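Local coordinates for protein geranyltranstransferase (PDB 7LBJ) that probably catalyses the magnesium-dependent condensation of isoprenyl diphosphates into longer chains, perhaps farnesyl or octaprenyl diphosphate, at residues R19-S24 against S73-A78; D27-S32 against Q126-G131; P37-Q42 against V111-A116; Y46-L49 against K53-R56. All coordinates share one frame; numbering follows the deposited sequence. Where two conformers were deposited one is given.

Contact 1 of 4, residues R19-S24 against S73-A78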
loop_
_atom_site.group_PDB
_atom_site.type_symbol
_atom_site.label_atom_id
_atom_site.label_comp_id
_atom_site.label_asym_id
_atom_site.label_seq_id
_atom_site.Cartn_x
_atom_site.Cartn_y
_atom_site.Cartn_z
ATOM N N ARG A 19 6.932 22.479 -8.024
ATOM C CA ARG A 19 5.678 22.494 -7.267
ATOM C C ARG A 19 4.469 22.609 -8.191
ATOM O O ARG A 19 3.437 21.963 -7.956
ATOM C CB ARG A 19 5.690 23.628 -6.245
ATOM C CG ARG A 19 6.497 23.289 -4.981
ATOM C CD ARG A 19 6.779 24.496 -4.085
ATOM N NE ARG A 19 7.448 24.075 -2.852
ATOM C CZ ARG A 19 8.269 24.833 -2.142
ATOM N NH1 ARG A 19 8.575 26.071 -2.520
ATOM N NH2 ARG A 19 8.816 24.333 -1.036
ATOM N N ASP A 20 4.564 23.430 -9.237
ATOM C CA ASP A 20 3.487 23.475 -10.224
ATOM C C ASP A 20 3.376 22.156 -10.967
ATOM O O ASP A 20 2.268 21.668 -11.217
ATOM C CB ASP A 20 3.722 24.607 -11.220
ATOM C CG ASP A 20 3.558 25.968 -10.594
ATOM O OD1 ASP A 20 2.893 26.046 -9.536
ATOM O OD2 ASP A 20 4.069 26.956 -11.174
ATOM N N ARG A 21 4.517 21.577 -11.334
ATOM C CA ARG A 21 4.525 20.334 -12.090
ATOM C C ARG A 21 3.870 19.212 -11.294
ATOM O O ARG A 21 3.030 18.472 -11.823
ATOM C CB ARG A 21 5.965 19.971 -12.466
ATOM C CG ARG A 21 6.062 18.689 -13.239
ATOM C CD ARG A 21 7.453 18.420 -13.779
ATOM N NE ARG A 21 7.377 17.308 -14.721
ATOM C CZ ARG A 21 7.223 17.448 -16.027
ATOM N NH1 ARG A 21 7.202 18.648 -16.595
ATOM N NH2 ARG A 21 7.069 16.359 -16.782
ATOM N N ILE A 22 4.243 19.065 -10.016
ATOM C CA ILE A 22 3.688 17.954 -9.239
ATOM C C ILE A 22 2.192 18.160 -8.974
ATOM O O ILE A 22 1.417 17.188 -8.953
ATOM C CB ILE A 22 4.509 17.727 -7.945
ATOM C CG1 ILE A 22 4.341 16.272 -7.441
ATOM C CG2 ILE A 22 4.140 18.707 -6.828
ATOM C CD1 ILE A 22 4.962 15.235 -8.364
ATOM N N GLU A 23 1.748 19.410 -8.818
ATOM C CA GLU A 23 0.318 19.671 -8.696
ATOM C C GLU A 23 -0.435 19.185 -9.932
ATOM O O GLU A 23 -1.477 18.516 -9.824
ATOM C CB GLU A 23 0.079 21.163 -8.478
ATOM C CG GLU A 23 -1.323 21.491 -8.010
ATOM C CD GLU A 23 -1.572 21.062 -6.573
ATOM O OE1 GLU A 23 -0.600 21.013 -5.781
ATOM O OE2 GLU A 23 -2.743 20.773 -6.240
ATOM N N SER A 24 0.080 19.512 -11.118
ATOM C CA SER A 24 -0.594 19.122 -12.355
ATOM C C SER A 24 -0.541 17.613 -12.563
ATOM O O SER A 24 -1.505 17.012 -13.059
ATOM C CB SER A 24 0.043 19.842 -13.542
ATOM O OG SER A 24 -0.534 19.413 -14.760
ATOM N N SER A 73 11.308 11.710 -16.458
ATOM C CA SER A 73 11.856 10.485 -15.880
ATOM C C SER A 73 11.655 10.413 -14.381
ATOM O O SER A 73 11.950 9.374 -13.782
ATOM C CB SER A 73 13.359 10.377 -16.149
ATOM O OG SER A 73 13.650 10.217 -17.523
ATOM N N LEU A 74 11.209 11.502 -13.764
ATOM C CA LEU A 74 11.130 11.601 -12.322
ATOM C C LEU A 74 9.706 11.708 -11.799
ATOM O O LEU A 74 9.502 11.540 -10.591
ATOM C CB LEU A 74 11.955 12.824 -11.857
ATOM C CG LEU A 74 13.464 12.701 -12.150
ATOM C CD1 LEU A 74 14.144 14.055 -12.150
ATOM C CD2 LEU A 74 14.150 11.778 -11.108
ATOM N N ASP A 75 8.728 11.990 -12.672
ATOM C CA ASP A 75 7.370 12.313 -12.230
ATOM C C ASP A 75 6.753 11.189 -11.402
ATOM O O ASP A 75 6.131 11.447 -10.364
ATOM C CB ASP A 75 6.463 12.623 -13.429
ATOM C CG ASP A 75 6.774 13.967 -14.098
ATOM O OD1 ASP A 75 7.176 14.932 -13.410
ATOM O OD2 ASP A 75 6.597 14.063 -15.334
ATOM N N ALA A 76 6.869 9.934 -11.864
ATOM C CA ALA A 76 6.265 8.831 -11.116
ATOM C C ALA A 76 6.898 8.698 -9.739
ATOM O O ALA A 76 6.201 8.496 -8.735
ATOM C CB ALA A 76 6.399 7.504 -11.880
ATOM N N ALA A 77 8.229 8.773 -9.672
ATOM C CA ALA A 77 8.878 8.674 -8.368
ATOM C C ALA A 77 8.455 9.823 -7.476
ATOM O O ALA A 77 8.183 9.623 -6.284
ATOM C CB ALA A 77 10.402 8.658 -8.511
ATOM N N ALA A 78 8.406 11.032 -8.035
ATOM C CA ALA A 78 8.040 12.211 -7.250
ATOM C C ALA A 78 6.606 12.117 -6.749
ATOM O O ALA A 78 6.326 12.421 -5.580
ATOM C CB ALA A 78 8.249 13.484 -8.075
#
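Arg21 and Asp75 illustrate the side-on form of the bidentate salt bridge, in which each donor nitrogen has an oxygen of its own. Arg21 NE gives its hydrogen to Asp75 OD1 over 2.7 Å, and Arg21 NH2 reaches Asp75 OD2 at 2.8 Å. Both oxygens accept on their syn lone pairs, and both lie close to the guanidinium plane. With the two flat groups only 14° from coplanar, the pair of bonds fixes the guanidinium against rotation. The arginine gets there by an extended chain, CG standing opposite the backbone nitrogen (chi1 179°), while the shorter aspartate meets it at roughly a right angle. Asp75 OD1 takes a further hydrogen bond from the hydroxyl of Tyr61, so this buried oxygen is held by two donors.

Beside this polar pair, Ile22 adds an apolar touch through the tip of its longer branch, with CD1 lying 3.7 Å from Ala78 CB. The contact thus joins the middle of helix 11-29 to the first turn of helix 75-92. Tyr61 of helix 55-65 packs against Arg21, Ile22 and Ala78, and on helix 75-92 Ala77 touches Met197 of helix 176-201.

Contact 2 of 4, residues D27-S32 against Q126-G131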
loop_
_atom_site.group_PDB
_atom_site.type_symbol
_atom_site.label_atom_id
_atom_site.label_comp_id
_atom_site.label_asym_id
_atom_site.label_seq_id
_atom_site.Cartn_x
_atom_site.Cartn_y
_atom_site.Cartn_z
ATOM N N ASP A 27 -2.973 15.892 -10.145
ATOM C CA ASP A 27 -4.354 16.097 -10.571
ATOM C C ASP A 27 -4.716 15.149 -11.709
ATOM O O ASP A 27 -5.812 14.571 -11.726
ATOM C CB ASP A 27 -4.567 17.557 -10.983
ATOM C CG ASP A 27 -5.947 17.812 -11.573
ATOM O OD1 ASP A 27 -6.958 17.676 -10.843
ATOM O OD2 ASP A 27 -6.020 18.155 -12.774
ATOM N N ALA A 28 -3.795 14.949 -12.654
ATOM C CA ALA A 28 -4.087 14.054 -13.772
ATOM C C ALA A 28 -4.025 12.587 -13.352
ATOM O O ALA A 28 -4.678 11.745 -13.973
ATOM C CB ALA A 28 -3.113 14.311 -14.923
ATOM N N ALA A 29 -3.247 12.264 -12.315
ATOM C CA ALA A 29 -3.062 10.876 -11.877
ATOM C C ALA A 29 -4.171 10.347 -10.972
ATOM O O ALA A 29 -4.299 9.123 -10.834
ATOM C CB ALA A 29 -1.740 10.720 -11.122
ATOM N N LEU A 30 -4.943 11.200 -10.365
ATOM C CA LEU A 30 -5.984 10.734 -9.464
ATOM C C LEU A 30 -7.331 10.622 -10.174
ATOM O O LEU A 30 -7.628 11.398 -11.088
ATOM C CB LEU A 30 -6.114 11.694 -8.281
ATOM C CG LEU A 30 -4.912 11.690 -7.348
ATOM C CD1 LEU A 30 -5.040 12.885 -6.438
ATOM C CD2 LEU A 30 -4.873 10.397 -6.537
ATOM N N PRO A 31 -8.179 9.676 -9.747
ATOM C CA PRO A 31 -9.504 9.533 -10.366
ATOM C C PRO A 31 -10.343 10.790 -10.205
ATOM O O PRO A 31 -10.193 11.547 -9.244
ATOM C CB PRO A 31 -10.131 8.359 -9.607
ATOM C CG PRO A 31 -8.991 7.675 -8.896
ATOM C CD PRO A 31 -7.977 8.738 -8.628
ATOM N N SER A 32 -11.248 10.995 -11.157
ATOM C CA SER A 32 -12.084 12.183 -11.155
ATOM C C SER A 32 -13.107 12.116 -10.029
ATOM O O SER A 32 -13.643 11.047 -9.737
ATOM C CB SER A 32 -12.820 12.335 -12.489
ATOM O OG SER A 32 -14.022 13.080 -12.313
ATOM N N GLN A 126 -2.190 4.856 -0.938
ATOM C CA GLN A 126 -1.014 3.991 -0.854
ATOM C C GLN A 126 -0.909 3.112 -2.095
ATOM O O GLN A 126 0.166 3.002 -2.699
ATOM C CB GLN A 126 -1.029 3.110 0.407
ATOM C CG GLN A 126 0.201 2.185 0.380
ATOM C CD GLN A 126 0.365 1.230 1.580
ATOM O OE1 GLN A 126 1.216 0.346 1.533
ATOM N NE2 GLN A 126 -0.433 1.397 2.631
ATOM N N THR A 127 -2.027 2.499 -2.510
ATOM C CA THR A 127 -1.961 1.621 -3.671
ATOM C C THR A 127 -1.573 2.405 -4.915
ATOM O O THR A 127 -0.782 1.926 -5.736
ATOM C CB THR A 127 -3.294 0.908 -3.892
ATOM O OG1 THR A 127 -3.785 0.391 -2.640
ATOM C CG2 THR A 127 -3.117 -0.241 -4.910
ATOM N N ARG A 128 -2.085 3.638 -5.046
ATOM C CA ARG A 128 -1.778 4.411 -6.239
ATOM C C ARG A 128 -0.307 4.790 -6.294
ATOM O O ARG A 128 0.258 4.897 -7.390
ATOM C CB ARG A 128 -2.664 5.665 -6.313
ATOM C CG ARG A 128 -2.520 6.437 -7.619
ATOM C CD ARG A 128 -3.145 5.668 -8.809
ATOM N NE ARG A 128 -3.192 6.494 -10.023
ATOM C CZ ARG A 128 -2.669 6.150 -11.198
ATOM N NH1 ARG A 128 -2.075 4.977 -11.376
ATOM N NH2 ARG A 128 -2.742 7.007 -12.222
ATOM N N ALA A 129 0.335 4.999 -5.138
ATOM C CA ALA A 129 1.769 5.270 -5.153
ATOM C C ALA A 129 2.529 4.119 -5.808
ATOM O O ALA A 129 3.395 4.339 -6.663
ATOM C CB ALA A 129 2.286 5.498 -3.731
ATOM N N PHE A 130 2.238 2.879 -5.402
ATOM C CA PHE A 130 2.937 1.750 -6.009
ATOM C C PHE A 130 2.530 1.559 -7.465
ATOM O O PHE A 130 3.371 1.235 -8.315
ATOM C CB PHE A 130 2.685 0.482 -5.192
ATOM C CG PHE A 130 3.336 0.532 -3.840
ATOM C CD1 PHE A 130 4.719 0.465 -3.730
ATOM C CD2 PHE A 130 2.578 0.698 -2.688
ATOM C CE1 PHE A 130 5.350 0.526 -2.480
ATOM C CE2 PHE A 130 3.203 0.774 -1.416
ATOM C CZ PHE A 130 4.580 0.708 -1.325
ATOM N N GLY A 131 1.243 1.744 -7.771
ATOM C CA GLY A 131 0.792 1.579 -9.157
ATOM C C GLY A 131 1.473 2.547 -10.112
ATOM O O GLY A 131 1.877 2.172 -11.218
#
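Arg128 sets the NE/NH2 edge of its guanidinium against the carbonyl oxygen of Ala29, with NE and one terminal nitrogen converging on that single atom. The bond from Arg128 NE to Ala29 O is 3.0 Å long. Arg128 NH2 makes a second of the same length to Ala29 O, and this one arrives in the carbonyl plane, on a lone pair. The NE donor is instead tilted 25° from that plane, so the two hydrogens reach the oxygen from different directions, although the oxygen itself lies almost exactly in the plane of the guanidinium. Neither bond is straight, as expected when two neighbouring N-H groups converge on one acceptor. The methyl group of Ala29 lies alongside, its CB 4.0 Å from Arg128 NH2.

In this all-helical isoprenoid synthase fold the acceptor sits in the last turn of helix 11-29, just before Leu30 leaves helical geometry. Carbonyls at the end of a helix lack the usual backbone donors of a next turn, and the partial negative charge there would probably favour a cationic partner. Arg128 reaches it from helix 115-134 through a chain that starts out opposite its backbone nitrogen and then bends at the second torsion (chi2 71°), which turns the NE edge toward the helix end. Beyond the turn, Arg45 binds the carbonyl oxygens of Leu30 and Pro31. Helix 115-134 also belongs to the dimer interface: Phe130 stacks on Phe130 of the second subunit, and Thr127 OG1 is hydrogen-bonded to Gln126 OE1 of that subunit.

Contact 3 of 4, residues P37-Q42 against V111-A116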
loop_
_atom_site.group_PDB
_atom_site.type_symbol
_atom_site.label_atom_id
_atom_site.label_comp_id
_atom_site.label_asym_id
_atom_site.label_seq_id
_atom_site.Cartn_x
_atom_site.Cartn_y
_atom_site.Cartn_z
ATOM N N PRO A 37 -16.692 5.455 -7.214
ATOM C CA PRO A 37 -17.304 6.070 -6.030
ATOM C C PRO A 37 -16.819 7.510 -5.830
ATOM O O PRO A 37 -15.626 7.749 -5.621
ATOM C CB PRO A 37 -16.847 5.158 -4.890
ATOM C CG PRO A 37 -15.517 4.652 -5.355
ATOM C CD PRO A 37 -15.675 4.459 -6.846
ATOM N N GLN A 38 -17.751 8.463 -5.917
ATOM C CA GLN A 38 -17.352 9.864 -5.931
ATOM C C GLN A 38 -16.744 10.290 -4.605
ATOM O O GLN A 38 -15.750 11.024 -4.580
ATOM C CB GLN A 38 -18.553 10.733 -6.272
ATOM C CG GLN A 38 -19.250 10.243 -7.502
ATOM C CD GLN A 38 -20.345 11.179 -7.936
ATOM O OE1 GLN A 38 -20.914 11.907 -7.121
ATOM N NE2 GLN A 38 -20.642 11.179 -9.231
ATOM N N ARG A 39 -17.319 9.844 -3.492
ATOM C CA ARG A 39 -16.842 10.302 -2.195
ATOM C C ARG A 39 -15.401 9.866 -1.953
ATOM O O ARG A 39 -14.572 10.650 -1.462
ATOM C CB ARG A 39 -17.778 9.774 -1.116
ATOM C CG ARG A 39 -17.694 10.443 0.201
ATOM C CD ARG A 39 -18.883 10.011 1.033
ATOM N NE ARG A 39 -18.763 10.467 2.409
ATOM C CZ ARG A 39 -18.996 11.707 2.808
ATOM N NH1 ARG A 39 -19.378 12.651 1.959
ATOM N NH2 ARG A 39 -18.833 12.014 4.091
ATOM N N LEU A 40 -15.077 8.617 -2.306
ATOM C CA LEU A 40 -13.699 8.148 -2.188
ATOM C C LEU A 40 -12.752 8.986 -3.042
ATOM O O LEU A 40 -11.668 9.378 -2.591
ATOM C CB LEU A 40 -13.613 6.678 -2.591
ATOM C CG LEU A 40 -12.186 6.138 -2.598
ATOM C CD1 LEU A 40 -11.653 6.065 -1.171
ATOM C CD2 LEU A 40 -12.129 4.771 -3.283
ATOM N N HIS A 41 -13.123 9.228 -4.298
ATOM C CA HIS A 41 -12.239 9.987 -5.177
ATOM C C HIS A 41 -12.081 11.416 -4.698
ATOM O O HIS A 41 -10.978 11.963 -4.749
ATOM C CB HIS A 41 -12.775 9.967 -6.601
ATOM C CG HIS A 41 -12.799 8.598 -7.189
ATOM N ND1 HIS A 41 -13.711 8.208 -8.149
ATOM C CD2 HIS A 41 -12.027 7.517 -6.936
ATOM C CE1 HIS A 41 -13.484 6.950 -8.477
ATOM N NE2 HIS A 41 -12.474 6.504 -7.749
ATOM N N GLN A 42 -13.177 12.038 -4.248
ATOM C CA GLN A 42 -13.100 13.398 -3.726
ATOM C C GLN A 42 -12.178 13.456 -2.521
ATOM O O GLN A 42 -11.372 14.388 -2.381
ATOM C CB GLN A 42 -14.498 13.893 -3.343
ATOM C CG GLN A 42 -15.395 14.202 -4.503
ATOM C CD GLN A 42 -16.851 14.371 -4.075
ATOM O OE1 GLN A 42 -17.139 14.633 -2.903
ATOM N NE2 GLN A 42 -17.775 14.190 -5.022
ATOM N N VAL A 111 -12.850 14.642 9.036
ATOM C CA VAL A 111 -13.839 15.659 9.391
ATOM C C VAL A 111 -14.585 16.140 8.150
ATOM O O VAL A 111 -15.813 16.273 8.162
ATOM C CB VAL A 111 -13.166 16.831 10.137
ATOM C CG1 VAL A 111 -14.197 17.914 10.498
ATOM C CG2 VAL A 111 -12.483 16.344 11.389
ATOM N N ALA A 112 -13.864 16.400 7.054
ATOM C CA ALA A 112 -14.521 16.829 5.823
ATOM C C ALA A 112 -15.450 15.758 5.272
ATOM O O ALA A 112 -16.479 16.080 4.663
ATOM C CB ALA A 112 -13.473 17.204 4.772
ATOM N N PHE A 113 -15.095 14.482 5.449
ATOM C CA PHE A 113 -15.887 13.383 4.926
ATOM C C PHE A 113 -16.384 12.582 6.116
ATOM O O PHE A 113 -17.309 13.022 6.813
ATOM C CB PHE A 113 -15.063 12.581 3.905
ATOM C CG PHE A 113 -14.703 13.388 2.679
ATOM C CD1 PHE A 113 -13.586 14.217 2.681
ATOM C CD2 PHE A 113 -15.513 13.367 1.553
ATOM C CE1 PHE A 113 -13.268 14.989 1.565
ATOM C CE2 PHE A 113 -15.196 14.138 0.433
ATOM C CZ PHE A 113 -14.079 14.943 0.445
ATOM N N ASP A 114 -15.812 11.408 6.385
ATOM C CA ASP A 114 -16.103 10.623 7.579
ATOM C C ASP A 114 -14.933 9.671 7.764
ATOM O O ASP A 114 -14.032 9.605 6.925
ATOM C CB ASP A 114 -17.439 9.877 7.471
ATOM C CG ASP A 114 -17.555 9.083 6.187
ATOM O OD1 ASP A 114 -16.751 8.161 5.983
ATOM O OD2 ASP A 114 -18.446 9.386 5.375
ATOM N N GLU A 115 -14.929 8.946 8.884
ATOM C CA GLU A 115 -13.760 8.111 9.160
ATOM C C GLU A 115 -13.612 6.987 8.142
ATOM O O GLU A 115 -12.491 6.663 7.729
ATOM C CB GLU A 115 -13.828 7.548 10.580
ATOM C CG GLU A 115 -13.585 8.614 11.635
ATOM C CD GLU A 115 -13.886 8.110 13.028
ATOM O OE1 GLU A 115 -13.394 7.023 13.378
ATOM O OE2 GLU A 115 -14.621 8.801 13.759
ATOM N N ALA A 116 -14.720 6.357 7.733
ATOM C CA ALA A 116 -14.598 5.236 6.797
ATOM C C ALA A 116 -14.007 5.701 5.474
ATOM O O ALA A 116 -13.126 5.044 4.901
ATOM C CB ALA A 116 -15.964 4.578 6.563
#
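One face of the Arg39 guanidinium is met by the Phe113 ring, and its edge by the carboxylate of Asp114. Phe113 CD2 stands 3.9 Å above the guanidinium plane, displaced toward the rim, and since the planes are 66° apart the two groups are far from a parallel stack. At an edge of the phenyl ring lies the amide oxygen of Gln42, OE1 being 3.9 Å from Phe113 CE2, while Gln42 CB comes to 3.8 Å from the same carbon.

The motif that organises the second segment is a helix N-cap. Phe113 breaks from helix 109-112, and Asp114 precedes helix 115-134, where its OD1 accepts a hydrogen bond from the backbone nitrogen of Thr117. A chi1 of 51° places the Asp114 carboxylate between its own backbone nitrogen and carbonyl carbon, so that it folds back over the helix start and leaves OD2 to face Arg39. The carboxylate therefore has separate tasks for its two oxygens, and the capping bond probably helps to position it for the salt bridge.

Arg39 spans the gap from helix 38-46 with an extended chain, and its CG packs 3.9 Å from Phe113 CD2 on the way. A bound 1,2-ethanediol lies about 3 Å from this side chain, probably a trace of the crystallisation liquor. Two of the guanidinium nitrogens, NE and NH2, converge side-on on one oxygen: Arg39 NH2 is 3.0 Å from Asp114 OD2, and Arg39 NE 3.2 Å from that same atom, the two approaching it from one face of the carboxylate plane.

Contact 4 of 4, residues Y46-L49 against K53-R56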
loop_
_atom_site.group_PDB
_atom_site.type_symbol
_atom_site.label_atom_id
_atom_site.label_comp_id
_atom_site.label_asym_id
_atom_site.label_seq_id
_atom_site.Cartn_x
_atom_site.Cartn_y
_atom_site.Cartn_z
ATOM N N TYR A 46 -8.854 15.574 -2.011
ATOM C CA TYR A 46 -8.810 16.509 -0.892
ATOM C C TYR A 46 -7.565 16.302 -0.048
ATOM O O TYR A 46 -7.022 17.265 0.522
ATOM C CB TYR A 46 -10.062 16.332 -0.037
ATOM C CG TYR A 46 -10.205 17.278 1.128
ATOM C CD1 TYR A 46 -10.710 18.561 0.948
ATOM C CD2 TYR A 46 -9.865 16.887 2.417
ATOM C CE1 TYR A 46 -10.864 19.435 2.021
ATOM C CE2 TYR A 46 -10.010 17.769 3.504
ATOM C CZ TYR A 46 -10.513 19.037 3.298
ATOM O OH TYR A 46 -10.665 19.909 4.375
ATOM N N SER A 47 -7.109 15.053 0.051
ATOM C CA SER A 47 -5.980 14.693 0.893
ATOM C C SER A 47 -4.625 14.948 0.250
ATOM O O SER A 47 -3.611 14.815 0.942
ATOM C CB SER A 47 -6.065 13.196 1.270
ATOM O OG SER A 47 -7.299 12.905 1.906
ATOM N N VAL A 48 -4.546 15.262 -1.047
ATOM C CA VAL A 48 -3.206 15.456 -1.589
ATOM C C VAL A 48 -3.084 16.681 -2.495
ATOM O O VAL A 48 -1.990 17.242 -2.618
ATOM C CB VAL A 48 -2.712 14.170 -2.289
ATOM C CG1 VAL A 48 -3.370 13.987 -3.585
ATOM C CG2 VAL A 48 -1.198 14.213 -2.465
ATOM N N LEU A 49 -4.185 17.148 -3.090
ATOM C CA LEU A 49 -4.094 18.325 -3.941
ATOM C C LEU A 49 -4.189 19.595 -3.097
ATOM O O LEU A 49 -4.585 19.573 -1.926
ATOM C CB LEU A 49 -5.186 18.329 -5.029
ATOM C CG LEU A 49 -5.188 17.106 -5.979
ATOM C CD1 LEU A 49 -6.263 17.176 -7.043
ATOM C CD2 LEU A 49 -3.816 16.919 -6.615
ATOM N N LYS A 53 4.361 22.396 0.772
ATOM C CA LYS A 53 5.804 22.469 0.542
ATOM C C LYS A 53 6.269 21.485 -0.518
ATOM O O LYS A 53 7.236 21.780 -1.227
ATOM C CB LYS A 53 6.588 22.226 1.839
ATOM C CG LYS A 53 6.390 23.253 2.940
ATOM C CD LYS A 53 7.012 22.728 4.245
ATOM C CE LYS A 53 6.696 23.613 5.434
ATOM N NZ LYS A 53 7.657 24.740 5.531
ATOM N N ARG A 54 5.619 20.311 -0.625
ATOM C CA ARG A 54 6.012 19.239 -1.554
ATOM C C ARG A 54 7.483 18.859 -1.366
ATOM O O ARG A 54 8.220 18.639 -2.329
ATOM C CB ARG A 54 5.743 19.632 -3.016
ATOM C CG ARG A 54 4.321 20.077 -3.322
ATOM C CD ARG A 54 3.297 18.968 -3.049
ATOM N NE ARG A 54 2.006 19.273 -3.674
ATOM C CZ ARG A 54 0.882 18.629 -3.394
ATOM N NH1 ARG A 54 0.856 17.638 -2.505
ATOM N NH2 ARG A 54 -0.243 18.988 -4.010
ATOM N N MET A 55 7.911 18.777 -0.105
ATOM C CA MET A 55 9.322 18.536 0.172
ATOM C C MET A 55 9.799 17.230 -0.445
ATOM O O MET A 55 10.885 17.175 -1.036
ATOM C CB MET A 55 9.562 18.537 1.676
ATOM C CG MET A 55 11.009 18.354 2.067
ATOM S SD MET A 55 12.030 19.810 1.744
ATOM C CE MET A 55 10.831 21.159 1.724
ATOM N N ARG A 56 8.986 16.174 -0.359
ATOM C CA ARG A 56 9.447 14.888 -0.886
ATOM C C ARG A 56 9.496 14.861 -2.415
ATOM O O ARG A 56 10.509 14.400 -2.974
ATOM C CB ARG A 56 8.596 13.776 -0.261
ATOM C CG ARG A 56 8.854 13.730 1.267
ATOM C CD ARG A 56 7.757 12.984 2.036
ATOM N NE ARG A 56 7.989 13.061 3.467
ATOM C CZ ARG A 56 7.727 14.126 4.211
ATOM N NH1 ARG A 56 7.192 15.226 3.686
ATOM N NH2 ARG A 56 8.000 14.088 5.513
#
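Arg54 reaches back across a short glycine-rich turn to hold the carbonyl oxygen of Val48 end-on, between its two terminal nitrogens. The bond from Arg54 NH2 to Val48 O measures 2.8 Å, and that from Arg54 NH1 to Val48 O is 2.9 Å. Both donors lie in the carbonyl plane, and the oxygen in turn lies near the guanidinium plane, so the carbonyl points into the fork of the guanidinium.

The conformation of the arginine explains the reach. CG is turned to the side of the backbone nitrogen, opposite the carbonyl carbon, and the chain bends at chi2 (-62°). From there it runs straight to the guanidinium. Arg54 has left-handed helical angles (phi 54°, psi 42°) at the N-cap position of helix 55-65. Val48 is turned so that CG2 stands opposite its backbone nitrogen, which brings this methyl to 4.0 Å from Arg54 NH1. At the guanidinium edge, Leu49 CA lies 3.9 Å from Arg54 NH2.

The buried guanidinium has stronger partners as well. NH2 forms a salt bridge with Glu23 of helix 11-29 and NH1 one with Glu82 of helix 75-92, and two carboxylates would be expected to stabilise its positive charge. Lys53, Arg54 and Arg56 belong to the Gly-Gly-Lys-Arg-x-Arg sequence characteristic of trans-prenyl diphosphate synthases, in which the lysine and the last arginine typically bind the diphosphate of isopentenyl diphosphate; Arg54, pointing inward between helices, holds the loop of this motif.

Overall arrangement
Helix 11-29 serves two of the contacts: its middle makes contact 1 and its end contact 2, with centres 12 Å apart. Contact 4 is nested in sequence within the loops closed by the other three. It joins contact 1 through a probable hydrogen bond from Arg19 NE to Lys53 O, 2.8 Å long, and contact 2 through Leu30 CD1, 3.5 Å from Val48 CG1. Contacts 2 and 3 share helix 115-134, both touch the second subunit, and Pro31 packs on His41 between them. Contacts 1 and 3 remain apart, about 11 Å at the nearest atoms. Contact 4 is probably the one nearest to substrate chemistry, since Lys53 and Arg56 occupy positions that bind diphosphate in relatives.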